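Local coordinates for protein putative sugar kinase PH1459 (Pyrococcus horikoshii, PDB 3EWM) that is a putative sugar kinase of the PfkB family, probably transferring phosphate from ATP to a sugar such as fructose, at residues L10-I15 with K85-V90; V39-S44 with S70-D75; A108-T113 with L135-S140; K150-S155 with L185-K190; V178-I183 with Q202-K207. All blocks are in the same frame, centred on the assembly; numbering follows the deposited sequence.

Interaction 1: residues L10-I15 with K85-V90; sequences LLIDLI and KHTGIV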
# COMPACT_ATOMS: atom_id res chain seq x y z
N LEU A 10 1.80 -4.61 -12.36
CA LEU A 10 3.18 -4.35 -12.01
C LEU A 10 3.09 -3.60 -10.71
O LEU A 10 2.41 -2.56 -10.61
CB LEU A 10 3.89 -3.52 -13.09
CG LEU A 10 5.27 -2.91 -12.76
CD1 LEU A 10 6.31 -3.98 -12.44
CD2 LEU A 10 5.76 -1.97 -13.88
N LEU A 11 3.74 -4.16 -9.69
CA LEU A 11 3.52 -3.66 -8.34
C LEU A 11 4.72 -3.86 -7.45
O LEU A 11 5.65 -4.60 -7.80
CB LEU A 11 2.29 -4.35 -7.71
CG LEU A 11 2.18 -5.89 -7.81
CD1 LEU A 11 3.14 -6.56 -6.86
CD2 LEU A 11 0.75 -6.35 -7.55
N ILE A 12 4.69 -3.21 -6.28
CA ILE A 12 5.63 -3.46 -5.20
C ILE A 12 5.14 -4.65 -4.36
O ILE A 12 4.03 -4.65 -3.84
CB ILE A 12 5.79 -2.22 -4.24
CG1 ILE A 12 6.21 -0.96 -5.02
CG2 ILE A 12 6.75 -2.55 -3.10
CD1 ILE A 12 7.68 -0.98 -5.49
N ASP A 13 5.96 -5.68 -4.27
CA ASP A 13 5.72 -6.71 -3.28
C ASP A 13 6.42 -6.27 -2.02
O ASP A 13 7.64 -6.05 -2.01
CB ASP A 13 6.29 -8.07 -3.70
CG ASP A 13 5.40 -8.81 -4.67
OD1 ASP A 13 4.20 -8.51 -4.75
OD2 ASP A 13 5.90 -9.72 -5.35
N LEU A 14 5.66 -6.14 -0.95
CA LEU A 14 6.25 -5.90 0.35
C LEU A 14 6.24 -7.23 1.06
O LEU A 14 5.20 -7.72 1.48
CB LEU A 14 5.50 -4.82 1.09
CG LEU A 14 5.85 -3.51 0.38
CD1 LEU A 14 4.61 -2.63 0.17
CD2 LEU A 14 6.97 -2.79 1.09
N ILE A 15 7.41 -7.85 1.11
CA ILE A 15 7.46 -9.24 1.52
C ILE A 15 7.89 -9.36 2.97
O ILE A 15 8.99 -8.95 3.33
CB ILE A 15 8.42 -10.05 0.64
CG1 ILE A 15 8.00 -9.85 -0.83
CG2 ILE A 15 8.38 -11.53 1.02
CD1 ILE A 15 8.58 -10.79 -1.76
N LYS A 85 -3.34 7.70 -9.50
CA LYS A 85 -3.35 6.51 -8.67
C LYS A 85 -1.91 6.20 -8.31
O LYS A 85 -1.01 6.52 -9.06
CB LYS A 85 -4.00 5.30 -9.36
CG LYS A 85 -5.44 5.49 -9.88
CD LYS A 85 -6.46 5.71 -8.79
CE LYS A 85 -7.87 5.85 -9.39
NZ LYS A 85 -8.88 5.90 -8.29
N HIS A 86 -1.71 5.62 -7.14
CA HIS A 86 -0.37 5.26 -6.70
C HIS A 86 -0.01 3.90 -7.25
O HIS A 86 -0.87 3.13 -7.65
CB HIS A 86 -0.30 5.31 -5.18
CG HIS A 86 -0.57 6.67 -4.65
ND1 HIS A 86 -1.75 7.01 -4.02
CD2 HIS A 86 0.14 7.82 -4.76
CE1 HIS A 86 -1.73 8.30 -3.73
NE2 HIS A 86 -0.59 8.81 -4.16
N THR A 87 1.29 3.65 -7.26
CA THR A 87 1.83 2.40 -7.71
C THR A 87 1.23 1.25 -6.92
O THR A 87 1.06 1.33 -5.70
CB THR A 87 3.36 2.43 -7.55
OG1 THR A 87 3.89 3.45 -8.43
CG2 THR A 87 3.96 1.10 -7.90
N GLY A 88 0.89 0.18 -7.62
CA GLY A 88 0.45 -1.04 -6.97
C GLY A 88 1.36 -1.47 -5.84
O GLY A 88 2.60 -1.40 -5.94
N ILE A 89 0.73 -1.93 -4.77
CA ILE A 89 1.44 -2.51 -3.67
C ILE A 89 0.67 -3.74 -3.19
O ILE A 89 -0.57 -3.82 -3.25
CB ILE A 89 1.63 -1.51 -2.47
CG1 ILE A 89 0.27 -1.00 -1.99
CG2 ILE A 89 2.65 -0.36 -2.80
CD1 ILE A 89 0.33 -0.47 -0.60
N VAL A 90 1.43 -4.72 -2.77
CA VAL A 90 0.86 -5.85 -2.09
C VAL A 90 1.77 -6.23 -0.94
O VAL A 90 2.98 -6.24 -1.09
CB VAL A 90 0.56 -7.05 -3.06
CG1 VAL A 90 1.80 -7.48 -3.79
CG2 VAL A 90 -0.06 -8.26 -2.28
O HOH W 1 1.27 -0.17 -10.42

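Interaction 2: residues V39-S44 with S70-D75; sequences VAVGVS and SKENVD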
# COMPACT_ATOMS: atom_id res chain seq x y z
N VAL A 39 7.21 -12.65 -15.35
CA VAL A 39 7.35 -13.41 -16.58
C VAL A 39 8.18 -12.60 -17.60
O VAL A 39 9.05 -13.14 -18.27
CB VAL A 39 5.98 -13.77 -17.20
CG1 VAL A 39 6.19 -14.44 -18.58
CG2 VAL A 39 5.20 -14.69 -16.29
N ALA A 40 7.90 -11.30 -17.67
CA ALA A 40 8.62 -10.42 -18.60
C ALA A 40 10.11 -10.44 -18.30
O ALA A 40 10.92 -10.51 -19.22
CB ALA A 40 8.09 -9.00 -18.52
N VAL A 41 10.46 -10.39 -17.02
CA VAL A 41 11.87 -10.49 -16.61
C VAL A 41 12.45 -11.87 -16.98
O VAL A 41 13.55 -11.95 -17.53
CB VAL A 41 12.05 -10.15 -15.11
CG1 VAL A 41 13.44 -10.56 -14.58
CG2 VAL A 41 11.77 -8.67 -14.87
N GLY A 42 11.69 -12.93 -16.71
CA GLY A 42 12.11 -14.28 -17.10
C GLY A 42 12.40 -14.40 -18.58
O GLY A 42 13.45 -14.91 -18.97
N VAL A 43 11.48 -13.91 -19.41
CA VAL A 43 11.65 -13.88 -20.87
C VAL A 43 12.95 -13.19 -21.28
O VAL A 43 13.74 -13.75 -22.04
CB VAL A 43 10.45 -13.23 -21.56
CG1 VAL A 43 10.72 -12.96 -23.04
CG2 VAL A 43 9.21 -14.12 -21.38
N SER A 44 13.16 -12.00 -20.74
CA SER A 44 14.39 -11.27 -20.95
C SER A 44 15.61 -12.05 -20.51
O SER A 44 16.60 -12.11 -21.23
CB SER A 44 14.36 -9.91 -20.25
OG SER A 44 15.55 -9.19 -20.56
N SER A 70 14.11 -2.16 -16.29
CA SER A 70 15.20 -1.71 -17.15
C SER A 70 16.51 -2.46 -16.86
O SER A 70 17.19 -2.89 -17.78
CB SER A 70 15.43 -0.21 -17.00
OG SER A 70 16.30 0.25 -18.03
N LYS A 71 16.84 -2.66 -15.58
CA LYS A 71 18.08 -3.39 -15.26
C LYS A 71 18.05 -4.82 -15.79
O LYS A 71 19.09 -5.43 -16.05
CB LYS A 71 18.32 -3.43 -13.75
CG LYS A 71 18.71 -2.10 -13.14
CD LYS A 71 18.81 -2.30 -11.63
CE LYS A 71 18.84 -0.98 -10.89
NZ LYS A 71 18.79 -1.27 -9.42
N GLU A 72 16.84 -5.34 -15.97
CA GLU A 72 16.64 -6.68 -16.52
C GLU A 72 16.41 -6.68 -18.03
O GLU A 72 16.11 -7.72 -18.61
CB GLU A 72 15.46 -7.37 -15.81
CG GLU A 72 15.74 -7.74 -14.36
CD GLU A 72 16.74 -8.88 -14.19
OE1 GLU A 72 17.02 -9.65 -15.13
OE2 GLU A 72 17.26 -9.01 -13.07
N ASN A 73 16.55 -5.51 -18.65
CA ASN A 73 16.42 -5.33 -20.10
C ASN A 73 15.02 -5.55 -20.61
O ASN A 73 14.80 -5.86 -21.79
CB ASN A 73 17.43 -6.17 -20.88
CG ASN A 73 18.85 -5.82 -20.52
OD1 ASN A 73 19.17 -4.64 -20.37
ND2 ASN A 73 19.69 -6.83 -20.32
N VAL A 74 14.06 -5.35 -19.72
CA VAL A 74 12.67 -5.42 -20.10
C VAL A 74 12.31 -4.03 -20.59
O VAL A 74 12.55 -3.04 -19.90
CB VAL A 74 11.80 -5.82 -18.92
CG1 VAL A 74 10.27 -5.74 -19.32
CG2 VAL A 74 12.18 -7.23 -18.48
N ASP A 75 11.77 -3.99 -21.80
CA ASP A 75 11.29 -2.76 -22.40
C ASP A 75 10.21 -2.18 -21.50
O ASP A 75 9.23 -2.86 -21.17
CB ASP A 75 10.75 -3.06 -23.80
CG ASP A 75 10.05 -1.88 -24.44
OD1 ASP A 75 10.38 -0.70 -24.15
OD2 ASP A 75 9.15 -2.15 -25.27
O HOH W 2 18.80 -9.48 -19.91

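Interaction 3: residues A108-T113 with L135-S140; sequences AYFNMT and LARNPS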
# COMPACT_ATOMS: atom_id res chain seq x y z
N ALA A 108 -2.56 2.00 -9.58
CA ALA A 108 -2.38 2.45 -10.95
C ALA A 108 -2.58 1.35 -11.97
O ALA A 108 -3.18 1.60 -13.03
CB ALA A 108 -1.02 3.08 -11.10
N TYR A 109 -2.13 0.12 -11.67
CA TYR A 109 -2.18 -0.93 -12.70
C TYR A 109 -3.60 -1.39 -13.00
O TYR A 109 -3.84 -2.00 -14.05
CB TYR A 109 -1.25 -2.12 -12.38
CG TYR A 109 -1.66 -2.93 -11.18
CD1 TYR A 109 -2.73 -3.82 -11.24
CD2 TYR A 109 -0.94 -2.83 -9.98
CE1 TYR A 109 -3.09 -4.59 -10.15
CE2 TYR A 109 -1.31 -3.57 -8.88
CZ TYR A 109 -2.39 -4.44 -8.97
OH TYR A 109 -2.76 -5.16 -7.86
N PHE A 110 -4.52 -1.08 -12.09
CA PHE A 110 -5.95 -1.36 -12.26
C PHE A 110 -6.68 -0.22 -12.97
O PHE A 110 -7.86 -0.35 -13.29
CB PHE A 110 -6.62 -1.63 -10.91
CG PHE A 110 -6.48 -3.04 -10.40
CD1 PHE A 110 -6.72 -4.13 -11.24
CD2 PHE A 110 -6.15 -3.28 -9.06
CE1 PHE A 110 -6.63 -5.43 -10.77
CE2 PHE A 110 -6.08 -4.60 -8.57
CZ PHE A 110 -6.31 -5.66 -9.42
N ASN A 111 -5.95 0.85 -13.28
CA ASN A 111 -6.50 2.04 -13.92
C ASN A 111 -6.09 2.24 -15.39
O ASN A 111 -5.99 3.38 -15.87
CB ASN A 111 -6.08 3.27 -13.10
CG ASN A 111 -7.01 4.45 -13.28
OD1 ASN A 111 -8.22 4.29 -13.49
ND2 ASN A 111 -6.45 5.65 -13.15
N MSE A 112 -5.84 1.15 -16.12
CA MSE A 112 -5.43 1.26 -17.52
C MSE A 112 -6.63 1.51 -18.42
O MSE A 112 -7.65 0.86 -18.30
CB MSE A 112 -4.69 0.01 -17.98
CG MSE A 112 -3.27 -0.03 -17.49
SE MSE A 112 -2.27 -1.49 -18.29
CE MSE A 112 -2.79 -2.74 -16.98
N THR A 113 -6.49 2.47 -19.31
CA THR A 113 -7.51 2.70 -20.32
C THR A 113 -6.86 2.42 -21.66
O THR A 113 -5.63 2.24 -21.76
CB THR A 113 -8.06 4.15 -20.27
OG1 THR A 113 -6.97 5.06 -20.43
CG2 THR A 113 -8.74 4.43 -18.92
N LEU A 135 -7.46 -8.51 -14.26
CA LEU A 135 -8.86 -8.50 -14.65
C LEU A 135 -9.78 -8.24 -13.47
O LEU A 135 -10.99 -8.09 -13.66
CB LEU A 135 -9.23 -9.82 -15.34
CG LEU A 135 -8.36 -10.26 -16.52
CD1 LEU A 135 -8.76 -11.63 -17.01
CD2 LEU A 135 -8.36 -9.20 -17.66
N ALA A 136 -9.22 -8.16 -12.26
CA ALA A 136 -10.02 -8.08 -11.06
C ALA A 136 -10.76 -6.76 -10.94
O ALA A 136 -11.79 -6.69 -10.27
CB ALA A 136 -9.17 -8.37 -9.80
N ARG A 137 -10.25 -5.71 -11.61
CA ARG A 137 -10.86 -4.40 -11.50
C ARG A 137 -10.90 -3.70 -12.85
O ARG A 137 -10.01 -3.87 -13.67
CB ARG A 137 -10.07 -3.50 -10.54
CG ARG A 137 -9.93 -4.02 -9.13
CD ARG A 137 -11.25 -3.88 -8.36
NE ARG A 137 -11.07 -4.35 -6.99
CZ ARG A 137 -11.10 -5.63 -6.62
NH1 ARG A 137 -11.35 -6.59 -7.50
NH2 ARG A 137 -10.90 -5.95 -5.35
N ASN A 138 -11.93 -2.89 -13.02
CA ASN A 138 -11.98 -1.97 -14.12
C ASN A 138 -11.28 -0.68 -13.71
O ASN A 138 -11.10 -0.45 -12.52
CB ASN A 138 -13.43 -1.70 -14.51
CG ASN A 138 -13.99 -2.73 -15.47
OD1 ASN A 138 -15.16 -3.09 -15.39
ND2 ASN A 138 -13.17 -3.17 -16.41
N PRO A 139 -10.86 0.16 -14.67
CA PRO A 139 -10.95 -0.02 -16.13
C PRO A 139 -9.99 -1.05 -16.72
O PRO A 139 -10.15 -1.39 -17.88
CB PRO A 139 -10.59 1.37 -16.67
CG PRO A 139 -9.68 1.92 -15.63
CD PRO A 139 -10.27 1.47 -14.33
N SER A 140 -9.03 -1.53 -15.94
CA SER A 140 -7.98 -2.39 -16.50
C SER A 140 -8.55 -3.68 -17.11
O SER A 140 -8.12 -4.09 -18.20
CB SER A 140 -6.92 -2.72 -15.47
OG SER A 140 -5.91 -1.73 -15.51

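Interaction 4: residues K150-S155 with L185-K190; sequences KIKGSS and LADIVK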
# COMPACT_ATOMS: atom_id res chain seq x y z
N LYS A 150 -8.21 -7.55 -29.64
CA LYS A 150 -7.63 -6.85 -30.80
C LYS A 150 -6.53 -7.68 -31.47
O LYS A 150 -6.45 -7.73 -32.70
CB LYS A 150 -7.03 -5.51 -30.37
CG LYS A 150 -6.65 -4.62 -31.54
CD LYS A 150 -5.30 -3.99 -31.31
CE LYS A 150 -4.17 -4.70 -32.01
NZ LYS A 150 -4.13 -4.32 -33.46
N ILE A 151 -5.68 -8.31 -30.66
CA ILE A 151 -4.53 -9.06 -31.19
C ILE A 151 -4.79 -10.54 -31.47
O ILE A 151 -3.94 -11.20 -32.07
CB ILE A 151 -3.30 -9.02 -30.27
CG1 ILE A 151 -3.64 -9.62 -28.91
CG2 ILE A 151 -2.72 -7.63 -30.18
CD1 ILE A 151 -2.46 -10.29 -28.27
N LYS A 152 -5.92 -11.07 -31.01
CA LYS A 152 -6.33 -12.43 -31.33
C LYS A 152 -6.19 -12.64 -32.83
O LYS A 152 -6.70 -11.84 -33.62
CB LYS A 152 -7.77 -12.67 -30.87
CG LYS A 152 -8.26 -14.11 -31.08
CD LYS A 152 -7.71 -15.01 -29.99
CE LYS A 152 -7.12 -16.28 -30.57
NZ LYS A 152 -6.31 -17.01 -29.55
N GLY A 153 -5.48 -13.70 -33.22
CA GLY A 153 -5.19 -13.97 -34.63
C GLY A 153 -3.85 -13.47 -35.14
O GLY A 153 -3.29 -14.06 -36.08
N SER A 154 -3.33 -12.39 -34.55
CA SER A 154 -2.06 -11.75 -34.96
C SER A 154 -0.84 -12.10 -34.11
O SER A 154 0.29 -12.06 -34.60
CB SER A 154 -2.20 -10.23 -34.99
OG SER A 154 -3.22 -9.85 -35.89
N SER A 155 -1.08 -12.37 -32.82
CA SER A 155 -0.04 -12.83 -31.89
C SER A 155 -0.66 -13.98 -31.12
O SER A 155 -1.87 -13.99 -30.91
CB SER A 155 0.32 -11.76 -30.86
OG SER A 155 0.52 -10.48 -31.43
N LEU A 185 -9.90 -16.97 -25.34
CA LEU A 185 -9.06 -16.13 -26.19
C LEU A 185 -7.63 -16.63 -26.23
O LEU A 185 -6.88 -16.29 -27.14
CB LEU A 185 -9.08 -14.68 -25.73
CG LEU A 185 -10.36 -13.86 -25.96
CD1 LEU A 185 -10.42 -12.75 -24.96
CD2 LEU A 185 -10.43 -13.33 -27.40
N ALA A 186 -7.25 -17.45 -25.26
CA ALA A 186 -5.85 -17.84 -25.12
C ALA A 186 -5.49 -19.06 -25.97
O ALA A 186 -6.22 -20.04 -26.03
CB ALA A 186 -5.49 -18.08 -23.66
N ASP A 187 -4.34 -18.96 -26.63
CA ASP A 187 -3.71 -20.09 -27.29
C ASP A 187 -3.06 -20.99 -26.25
O ASP A 187 -3.09 -22.21 -26.37
CB ASP A 187 -2.63 -19.58 -28.22
CG ASP A 187 -3.20 -18.74 -29.34
OD1 ASP A 187 -3.74 -19.34 -30.29
OD2 ASP A 187 -3.09 -17.50 -29.25
N ILE A 188 -2.46 -20.36 -25.24
CA ILE A 188 -1.67 -21.04 -24.24
C ILE A 188 -2.29 -20.70 -22.92
O ILE A 188 -2.48 -19.52 -22.59
CB ILE A 188 -0.20 -20.54 -24.27
CG1 ILE A 188 0.43 -20.83 -25.63
CG2 ILE A 188 0.62 -21.15 -23.14
CD1 ILE A 188 1.29 -19.68 -26.14
N VAL A 189 -2.65 -21.72 -22.17
CA VAL A 189 -3.21 -21.51 -20.85
C VAL A 189 -2.36 -22.26 -19.84
O VAL A 189 -2.01 -23.44 -20.05
CB VAL A 189 -4.71 -21.96 -20.78
CG1 VAL A 189 -5.22 -21.98 -19.33
CG2 VAL A 189 -5.56 -21.04 -21.63
N LYS A 190 -2.01 -21.55 -18.77
CA LYS A 190 -1.35 -22.12 -17.62
C LYS A 190 -2.30 -22.07 -16.42
O LYS A 190 -2.86 -21.02 -16.10
CB LYS A 190 -0.06 -21.35 -17.33
CG LYS A 190 0.64 -21.80 -16.07
CD LYS A 190 1.88 -20.94 -15.80
CE LYS A 190 2.42 -21.18 -14.42
NZ LYS A 190 1.61 -20.53 -13.36
O HOH W 3 -6.73 -19.39 -30.39
O HOH W 4 -4.10 -15.38 -31.47

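Interaction 5: residues V178-I183 with Q202-K207; sequences VLEESI and QGVEVK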
# COMPACT_ATOMS: atom_id res chain seq x y z
N VAL A 178 -15.26 -13.58 -17.01
CA VAL A 178 -14.03 -13.01 -17.58
C VAL A 178 -12.93 -14.06 -17.71
O VAL A 178 -12.17 -14.03 -18.66
CB VAL A 178 -13.50 -11.77 -16.80
CG1 VAL A 178 -14.58 -10.70 -16.68
CG2 VAL A 178 -13.01 -12.17 -15.45
N LEU A 179 -12.85 -14.98 -16.75
CA LEU A 179 -11.88 -16.07 -16.83
C LEU A 179 -12.18 -16.95 -18.02
O LEU A 179 -11.28 -17.30 -18.76
CB LEU A 179 -11.82 -16.91 -15.55
CG LEU A 179 -11.26 -16.24 -14.29
CD1 LEU A 179 -11.30 -17.24 -13.14
CD2 LEU A 179 -9.87 -15.70 -14.47
N GLU A 180 -13.45 -17.30 -18.21
CA GLU A 180 -13.81 -18.10 -19.36
C GLU A 180 -13.51 -17.36 -20.65
O GLU A 180 -12.97 -17.95 -21.57
CB GLU A 180 -15.28 -18.54 -19.32
CG GLU A 180 -15.58 -19.55 -20.40
CD GLU A 180 -16.98 -20.06 -20.32
OE1 GLU A 180 -17.82 -19.42 -19.67
OE2 GLU A 180 -17.22 -21.11 -20.93
N GLU A 181 -13.84 -16.08 -20.73
CA GLU A 181 -13.58 -15.34 -21.96
C GLU A 181 -12.09 -15.27 -22.27
O GLU A 181 -11.69 -15.43 -23.41
CB GLU A 181 -14.21 -13.94 -21.93
CG GLU A 181 -15.74 -13.97 -21.98
CD GLU A 181 -16.37 -12.64 -21.65
OE1 GLU A 181 -17.61 -12.53 -21.76
OE2 GLU A 181 -15.63 -11.70 -21.27
N SER A 182 -11.29 -15.08 -21.22
CA SER A 182 -9.83 -15.02 -21.34
C SER A 182 -9.25 -16.35 -21.78
O SER A 182 -8.39 -16.40 -22.63
CB SER A 182 -9.20 -14.64 -19.98
OG SER A 182 -9.64 -13.37 -19.56
N ILE A 183 -9.73 -17.43 -21.17
CA ILE A 183 -9.25 -18.76 -21.52
C ILE A 183 -9.58 -19.04 -22.98
O ILE A 183 -8.73 -19.52 -23.73
CB ILE A 183 -9.85 -19.84 -20.59
CG1 ILE A 183 -9.27 -19.70 -19.17
CG2 ILE A 183 -9.55 -21.21 -21.17
CD1 ILE A 183 -10.02 -20.49 -18.08
N GLN A 202 -17.27 -25.38 -12.74
CA GLN A 202 -18.25 -24.33 -13.00
C GLN A 202 -18.46 -24.15 -14.49
O GLN A 202 -18.92 -23.10 -14.95
CB GLN A 202 -17.82 -23.04 -12.33
CG GLN A 202 -17.66 -23.21 -10.85
CD GLN A 202 -17.14 -21.99 -10.19
OE1 GLN A 202 -17.90 -21.07 -9.90
NE2 GLN A 202 -15.84 -21.97 -9.94
N GLY A 203 -18.13 -25.21 -15.24
CA GLY A 203 -18.40 -25.28 -16.66
C GLY A 203 -17.44 -24.47 -17.51
O GLY A 203 -17.72 -24.22 -18.68
N VAL A 204 -16.33 -24.03 -16.91
CA VAL A 204 -15.28 -23.33 -17.65
C VAL A 204 -14.17 -24.32 -17.95
O VAL A 204 -13.43 -24.70 -17.06
CB VAL A 204 -14.70 -22.12 -16.86
CG1 VAL A 204 -13.56 -21.45 -17.65
CG2 VAL A 204 -15.79 -21.11 -16.51
N GLU A 205 -14.09 -24.73 -19.21
CA GLU A 205 -12.99 -25.55 -19.68
C GLU A 205 -11.65 -24.80 -19.52
O GLU A 205 -11.52 -23.65 -19.94
CB GLU A 205 -13.23 -25.99 -21.13
CG GLU A 205 -12.05 -26.70 -21.80
CD GLU A 205 -12.45 -27.73 -22.86
OE1 GLU A 205 -11.92 -28.86 -22.82
OE2 GLU A 205 -13.28 -27.43 -23.73
N VAL A 206 -10.68 -25.44 -18.89
CA VAL A 206 -9.38 -24.80 -18.69
C VAL A 206 -8.40 -25.43 -19.67
O VAL A 206 -7.66 -26.36 -19.36
CB VAL A 206 -8.89 -24.88 -17.24
CG1 VAL A 206 -7.54 -24.17 -17.09
CG2 VAL A 206 -9.94 -24.28 -16.29
N LYS A 207 -8.43 -24.88 -20.87
CA LYS A 207 -7.69 -25.40 -21.99
C LYS A 207 -7.37 -24.22 -22.87
O LYS A 207 -8.27 -23.41 -23.16
CB LYS A 207 -8.58 -26.40 -22.75
CG LYS A 207 -8.00 -26.97 -24.04
CD LYS A 207 -8.92 -28.05 -24.65
CE LYS A 207 -8.14 -28.98 -25.59
NZ LYS A 207 -6.94 -29.61 -24.93
O HOH W 5 -15.39 -22.94 -21.31
O HOH W 6 -9.01 -21.97 -25.23

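Interaction 1: residues L10-I15 with K85-V90
Leu11 lies beside Gly88 and Val90 where two parallel strands pair. Its CB rests against the Gly88 carbonyl, 3.5 Å from Gly88 O. With chi1 at 48°, CG is tucked over its own backbone, and CD1 runs along the sheet to Val90 CG1 at 3.5 Å, a tight methyl contact; CD2 stands further back, 4.1 Å from Val90 CG1. On the opposite face, Ile12 CB meets Ile89 CG2 at 3.9 Å. The backbone ladder runs from Ile12 N to Gly88 O (2.8 Å), Val90 N to Ile12 O (2.8 Å) and Leu14 N to Val90 O (2.7 Å). Where it opens, one water joins Leu10 O to Gly88 N. Strands 11-16 and 88-93 are the middle pair of the four-stranded sheet, consistent with the lid of PfkB kinases. Ile89 packs on Ile89 of the second subunit, while Ile12 faces Phe61 and Tyr64 of helix 60-71. Strands 27-33 and 100-103 flank the pair.

Interaction 2: residues V39-S44 with S70-D75
Ser44 gives the contact its direct hydrogen bond. A chi1 near 180° (-176°) swings OG toward the other segment, where it donates to Glu72 O at 2.5 Å, a short bond in the carbonyl plane. A water adds a looser link: it accepts from Asn73 ND2 at 2.8 Å and donates weakly to Ser44 OG. Apolar contacts make up the rest. Val74 CG1 touches Ala40 CB at 4.0 Å. Its other branch, CG2, lies 3.9 Å from Val41 CG2 and 3.6 Å from Ala40 O. Val41 CG1 meets the aliphatic part of Glu72, 3.6 Å from Glu72 CG. The Glu72 chain bends at chi2 (-70°), and its carboxylate forms salt bridges with Arg290 and Arg45. Asn73, with positive phi, is the C-prime residue of the Schellman motif that ends helix 60-71. The contact ties the middle and later turns of helix 35-45 to the exit of helix 60-71. On the sheet side, Ala40 reaches Ser6 of strand 3-7, and Val74 reaches Leu52 of strand 49-57.

Interaction 3: residues A108-T113 with L135-S140
Two torsions bring Phe110 and Arg137 together. Phe110 CG stands beside its backbone N (chi1 -83°), and Arg137 turns back at chi2 (-74°). The arginine's aliphatic stem is thereby laid over the phenyl ring. Arg137 CG sits 3.6 Å from the ring centroid, almost on the ring normal, as a CH-pi contact. Arg137 CB reaches Phe110 CD1 at 3.5 Å over the same face. On the opposite face Tyr109 CE1 lies over the ring centre. Ala136 CB meets Phe110 CZ obliquely at 4.0 Å. The guanidinium runs nearly parallel to the ring but is too distant for more than a weak cation-pi attraction. Its NE pairs with Asp105, and NH1 bonds back to Ala136 O. The first segment leaves the four-stranded sheet, consistent with the lid of PfkB kinases, by a short 3-10 turn. The second leads into helix 140-151 of the large alpha/beta domain, with a cis peptide before Pro139. Loop and helix start are joined at Ser140, whose OG is used twice: it donates to Tyr109 O at 2.5 Å and accepts from the backbone N of selenomethionine Met112 at 2.9 Å. Ser140 N also bonds Phe110 O, 3.1 Å away and well above the carbonyl plane. Pro139 CD packs 3.2 Å from that same Phe110 O. Pro139 CG lies 3.5 Å from Asn111 OD1, while Asn111 ND2 is held by Asp82.

Interaction 4: residues K150-S155 with L185-K190
Lys152 reaches Leu185 and Asp187 with its ammonium group. Its CG is anti to the backbone N (chi1 -176°), and later bends at chi2 and chi3 carry NZ to the other segment. NZ has three partners. It donates to Leu185 O at 2.6 Å, approaching from above the carbonyl plane. It donates to water 3 at 2.6 Å. It also forms a salt bridge with Asp187 OD2 at 3.3 Å, whose hydrogen bond is weak. Water 3 closes a ring by donating to Asp187 OD1 at 3.0 Å. On the way, Lys152 CD brushes Leu185 CD2 at 4.1 Å. The segments take in the ends of helices 140-151 and 172-185. Each helix hands over here to a strand, 156-160 and 188-192, which lie side by side and parallel in the large sheet. Helix 172-185 is thus the connecting helix of a beta-alpha-beta crossover between them. A second water bridges the segments. Water 4 accepts from Gly153 N at 2.8 Å. It donates to Ser155 O at 2.7 Å and to Asp187 OD2 at 3.2 Å. Asp187 OD2 further accepts from Ile157 N, and this fixes the carboxylate against the neighbouring strand. Ser155 OG bonds Ala125 O. Ile151 O accepts from both Ser154 N and Ser155 N as its helix unwinds. Nearby positive charge probably favours the ionised form of Asp187.

Interaction 5: residues V178-I183 with Q202-K207
Glu180 OE2 accepts a hydrogen bond from a water at 2.6 Å, and that water in turn accepts from Glu205 N at 3.1 Å. A long, weak ion pair with Lys184 also reaches this oxygen. No direct hydrogen bond joins the segments; side-chain packing does most of the work. Val204 inserts between Glu180 and Ile183. Its CG2 lies against Glu180 CB at 3.8 Å, and its CG1 against Ile183 CD1 at 3.7 Å. Glu180 CG points away from its backbone N (chi1 -171°), which lays the extended stem obliquely across Val204 before the carboxylate reaches the water. The loop follows helix 193-200, which ends in a Schellman motif with Gly203 as C-prime residue, and runs on toward strand 211-215. It lies alongside helix 172-185 of the large domain. Ile183 is the other main side chain. Its CG2 faces two loop carbonyls, 3.2 Å from Lys207 O and 3.4 Å from Glu205 O, and its CD1 extends to Val206 CG2 at 4.2 Å. Ile183 also packs on Val189 and Phe159 of the large sheet. Within the helix, Ser182 OG and Ser182 N both bond Val178 O, reaching it from opposite faces of its plane.

Overall arrangement
Interactions 1 and 3 touch: His86 O and Ala108 N lie 2.8 Å apart, probably as a hydrogen bond, linking the small sheet to the loop that leaves it. Interaction 3 reaches interaction 5 through Leu135 CD1, 3.2 Å from Ser182 OG. Interactions 4 and 5 cross along the chain and pack together on Val189, whose CG1 is 3.9 Å from Val206 CG1. Residues of this pair include or approach ATP-binding positions. Strand 188-192 carries Lys190, and the Val206 side chain is about 8 Å from that of Lys190 and about 10 Å from that of Thr215. Interaction 2 touches none of the others; its nearest atoms come within about 7 Å of interaction 4.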